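AztD protein (Citrobacter koseri, PDB 6CMK) acts as a periplasmic zinc chaperone, handing one zinc ion directly to the solute-binding protein AztC of the AztABCD zinc transport system. Local coordinates at residues B[261-272]-B[303-313]. Sequence-based numbering, arbitrary orientation.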
# COMPACT_ATOMS: atom_id res chain seq x y z
N THR B 261 -14.21 -5.22 -22.19
CA THR B 261 -12.87 -5.35 -21.62
C THR B 261 -12.63 -4.15 -20.72
O THR B 261 -12.96 -3.03 -21.11
CB THR B 261 -11.79 -5.39 -22.72
OG1 THR B 261 -12.20 -6.27 -23.77
CG2 THR B 261 -10.46 -5.86 -22.16
N LEU B 262 -12.06 -4.39 -19.53
CA LEU B 262 -11.85 -3.36 -18.53
C LEU B 262 -10.43 -3.36 -17.99
O LEU B 262 -9.78 -4.40 -17.90
CB LEU B 262 -12.78 -3.53 -17.33
CG LEU B 262 -14.26 -3.28 -17.53
CD1 LEU B 262 -15.04 -3.99 -16.43
CD2 LEU B 262 -14.56 -1.80 -17.56
N ILE B 263 -9.97 -2.17 -17.59
CA ILE B 263 -8.80 -1.99 -16.75
C ILE B 263 -9.18 -1.05 -15.61
O ILE B 263 -10.15 -0.29 -15.70
CB ILE B 263 -7.58 -1.44 -17.52
CG1 ILE B 263 -7.94 -0.13 -18.22
CG2 ILE B 263 -7.06 -2.47 -18.53
CD1 ILE B 263 -6.75 0.55 -18.87
N GLY B 264 -8.43 -1.14 -14.52
CA GLY B 264 -8.73 -0.37 -13.31
C GLY B 264 -7.55 0.45 -12.84
O GLY B 264 -6.41 -0.02 -12.83
N GLY B 265 -7.84 1.68 -12.42
CA GLY B 265 -6.80 2.55 -11.88
C GLY B 265 -6.17 1.98 -10.63
O GLY B 265 -6.81 1.27 -9.85
N LYS B 266 -4.89 2.30 -10.42
CA LYS B 266 -4.20 1.79 -9.24
C LYS B 266 -4.13 2.79 -8.10
O LYS B 266 -4.51 2.46 -6.97
CB LYS B 266 -2.78 1.33 -9.61
CG LYS B 266 -2.72 -0.14 -10.00
CD LYS B 266 -1.91 -0.97 -9.00
CE LYS B 266 -2.52 -0.97 -7.60
NZ LYS B 266 -2.31 -2.28 -6.91
N GLY B 267 -3.66 4.00 -8.36
CA GLY B 267 -3.54 5.00 -7.31
C GLY B 267 -4.76 5.85 -7.12
O GLY B 267 -4.90 6.56 -6.12
N MET B 268 -5.67 5.77 -8.08
CA MET B 268 -6.92 6.50 -8.10
C MET B 268 -7.98 5.50 -8.54
O MET B 268 -7.67 4.60 -9.32
CB MET B 268 -6.78 7.69 -9.08
CG MET B 268 -7.97 8.58 -9.32
SD MET B 268 -7.37 9.99 -10.29
CE MET B 268 -7.46 9.38 -11.96
N GLN B 269 -9.20 5.61 -8.01
CA GLN B 269 -10.25 4.65 -8.34
C GLN B 269 -11.00 5.08 -9.60
O GLN B 269 -11.71 6.09 -9.60
CB GLN B 269 -11.23 4.47 -7.19
CG GLN B 269 -10.62 3.69 -6.05
CD GLN B 269 -11.65 3.30 -5.01
OE1 GLN B 269 -12.04 4.11 -4.18
NE2 GLN B 269 -12.11 2.06 -5.08
N TYR B 270 -10.85 4.29 -10.67
CA TYR B 270 -11.61 4.47 -11.90
C TYR B 270 -11.48 3.20 -12.72
O TYR B 270 -10.60 2.37 -12.48
CB TYR B 270 -11.11 5.68 -12.71
CG TYR B 270 -9.72 5.52 -13.29
CD1 TYR B 270 -8.59 5.92 -12.58
CD2 TYR B 270 -9.54 4.97 -14.55
CE1 TYR B 270 -7.32 5.78 -13.12
CE2 TYR B 270 -8.28 4.82 -15.08
CZ TYR B 270 -7.17 5.23 -14.38
OH TYR B 270 -5.93 5.07 -14.92
N PHE B 271 -12.34 3.09 -13.73
CA PHE B 271 -12.23 2.04 -14.73
C PHE B 271 -12.19 2.67 -16.11
O PHE B 271 -12.76 3.73 -16.34
CB PHE B 271 -13.39 1.05 -14.62
CG PHE B 271 -13.44 0.37 -13.30
CD1 PHE B 271 -12.59 -0.68 -13.02
CD2 PHE B 271 -14.32 0.80 -12.32
CE1 PHE B 271 -12.61 -1.29 -11.78
CE2 PHE B 271 -14.35 0.19 -11.08
CZ PHE B 271 -13.50 -0.85 -10.81
N ILE B 272 -11.47 2.02 -17.01
CA ILE B 272 -11.54 2.33 -18.43
C ILE B 272 -12.03 1.08 -19.14
O ILE B 272 -11.53 -0.02 -18.89
CB ILE B 272 -10.19 2.80 -18.99
CG1 ILE B 272 -9.76 4.09 -18.30
CG2 ILE B 272 -10.30 3.03 -20.51
CD1 ILE B 272 -8.38 4.55 -18.70
N PHE B 303 -4.81 -1.36 -23.84
CA PHE B 303 -4.66 -0.25 -22.92
C PHE B 303 -4.22 -0.75 -21.55
O PHE B 303 -4.38 -1.92 -21.21
CB PHE B 303 -5.94 0.63 -22.84
CG PHE B 303 -7.26 -0.09 -22.59
CD1 PHE B 303 -7.35 -1.38 -22.10
CD2 PHE B 303 -8.44 0.58 -22.89
CE1 PHE B 303 -8.59 -1.98 -21.89
CE2 PHE B 303 -9.68 0.00 -22.69
CZ PHE B 303 -9.76 -1.28 -22.19
N VAL B 304 -3.59 0.16 -20.80
CA VAL B 304 -3.13 -0.11 -19.43
C VAL B 304 -3.16 1.19 -18.66
O VAL B 304 -3.10 2.28 -19.24
CB VAL B 304 -1.70 -0.70 -19.35
CG1 VAL B 304 -1.53 -1.98 -20.17
CG2 VAL B 304 -0.64 0.34 -19.77
N VAL B 305 -3.22 1.08 -17.32
CA VAL B 305 -3.12 2.27 -16.49
C VAL B 305 -1.66 2.50 -16.11
O VAL B 305 -0.82 1.60 -16.17
CB VAL B 305 -4.02 2.18 -15.22
CG1 VAL B 305 -5.46 1.85 -15.60
CG2 VAL B 305 -3.46 1.17 -14.20
N ASP B 306 -1.35 3.73 -15.73
CA ASP B 306 -0.04 4.03 -15.17
C ASP B 306 -0.14 3.87 -13.66
O ASP B 306 -0.88 4.64 -13.02
CB ASP B 306 0.40 5.44 -15.54
CG ASP B 306 1.88 5.70 -15.22
OD1 ASP B 306 2.34 5.30 -14.13
OD2 ASP B 306 2.56 6.33 -16.05
N PRO B 307 0.52 2.88 -13.07
CA PRO B 307 0.39 2.67 -11.62
C PRO B 307 1.14 3.69 -10.79
O PRO B 307 0.81 3.87 -9.61
CB PRO B 307 0.98 1.27 -11.42
CG PRO B 307 1.95 1.10 -12.54
CD PRO B 307 1.40 1.88 -13.70
N VAL B 308 2.14 4.35 -11.37
CA VAL B 308 2.97 5.32 -10.66
C VAL B 308 2.39 6.72 -10.76
O VAL B 308 2.32 7.45 -9.77
CB VAL B 308 4.41 5.24 -11.21
CG1 VAL B 308 5.30 6.30 -10.54
CG2 VAL B 308 5.00 3.87 -11.00
N ARG B 309 2.01 7.15 -11.97
CA ARG B 309 1.38 8.44 -12.20
C ARG B 309 -0.12 8.20 -12.35
O ARG B 309 -0.63 7.95 -13.44
CB ARG B 309 1.99 9.14 -13.41
CG ARG B 309 3.46 9.48 -13.24
CD ARG B 309 4.23 9.36 -14.56
NE ARG B 309 4.41 7.95 -14.88
CZ ARG B 309 5.42 7.20 -14.44
NH1 ARG B 309 6.40 7.74 -13.70
NH2 ARG B 309 5.47 5.92 -14.77
N ALA B 310 -0.84 8.30 -11.24
CA ALA B 310 -2.23 7.88 -11.19
C ALA B 310 -3.15 8.67 -12.11
O ALA B 310 -4.24 8.19 -12.42
CB ALA B 310 -2.77 8.00 -9.76
N LYS B 311 -2.76 9.88 -12.53
CA LYS B 311 -3.66 10.64 -13.39
C LYS B 311 -3.66 10.16 -14.84
O LYS B 311 -4.44 10.68 -15.63
CB LYS B 311 -3.29 12.12 -13.35
CG LYS B 311 -1.92 12.46 -13.90
CD LYS B 311 -1.78 13.94 -14.21
CE LYS B 311 -2.07 14.83 -13.01
NZ LYS B 311 -2.91 15.99 -13.40
N PHE B 312 -2.83 9.18 -15.20
CA PHE B 312 -2.64 8.81 -16.59
C PHE B 312 -2.94 7.34 -16.84
O PHE B 312 -2.75 6.48 -15.97
CB PHE B 312 -1.21 9.12 -17.05
CG PHE B 312 -0.93 10.59 -17.15
CD1 PHE B 312 -1.63 11.37 -18.05
CD2 PHE B 312 0.03 11.19 -16.35
CE1 PHE B 312 -1.39 12.73 -18.15
CE2 PHE B 312 0.28 12.55 -16.45
CZ PHE B 312 -0.43 13.32 -17.35
N ALA B 313 -3.41 7.06 -18.06
CA ALA B 313 -3.46 5.71 -18.62
C ALA B 313 -2.97 5.80 -20.05
O ALA B 313 -2.77 6.89 -20.59
CB ALA B 313 -4.87 5.11 -18.57
O HOH W 1 -3.28 4.26 -11.83
O HOH W 2 -4.12 6.11 -13.62
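Ile263 lies over one face of the Phe303 ring, its CD1 4.1 Å from the centroid and 26° off the ring normal in a CH-pi contact. Ile263 CG2 meets Phe303 CE1 at 3.7 Å, while Ile263 CD1 reaches on to Val305 CG1. Phe303 chi1 of 51° puts CG between the backbone N and the carbonyl carbon; the ring edge then meets Thr261 O near its plane, and Phe303 CE2 lies 3.8 Å from Ile272 CG2. Ile272 CD1 touches Ala313 CB. Val305 CG1 approaches the Tyr270 ring obliquely, 3.3 Å from Tyr270 OH, and Val305 CG2 rests against Gly264 O. Further along, Lys266 CB packs on Pro307, and Met268 CB on Ala310 CB. The two segments belong to neighbouring blades of the beta propeller: the innermost strands, 262-264 and the end of 300-305, run nearly parallel over these pieces (17°, axes 6.7 Å apart at closest approach), and each turns back into the second strand of its own four-stranded sheet. Thr261 lies close to the zinc ligand His216, whereas Met268 and Ala310 pack on Pro341 of the second subunit. Polar links between the blades run through water. One water accepts from Lys266 N and donates to Asp306 O; another, in the Tyr270 ring plane at its edge, accepts from Tyr270 OH and donates to Phe312 O. Within 303-313, Asp306 OD1 forms an Asx turn with Val308 N, and OD2 a salt bridge to Arg309 NE.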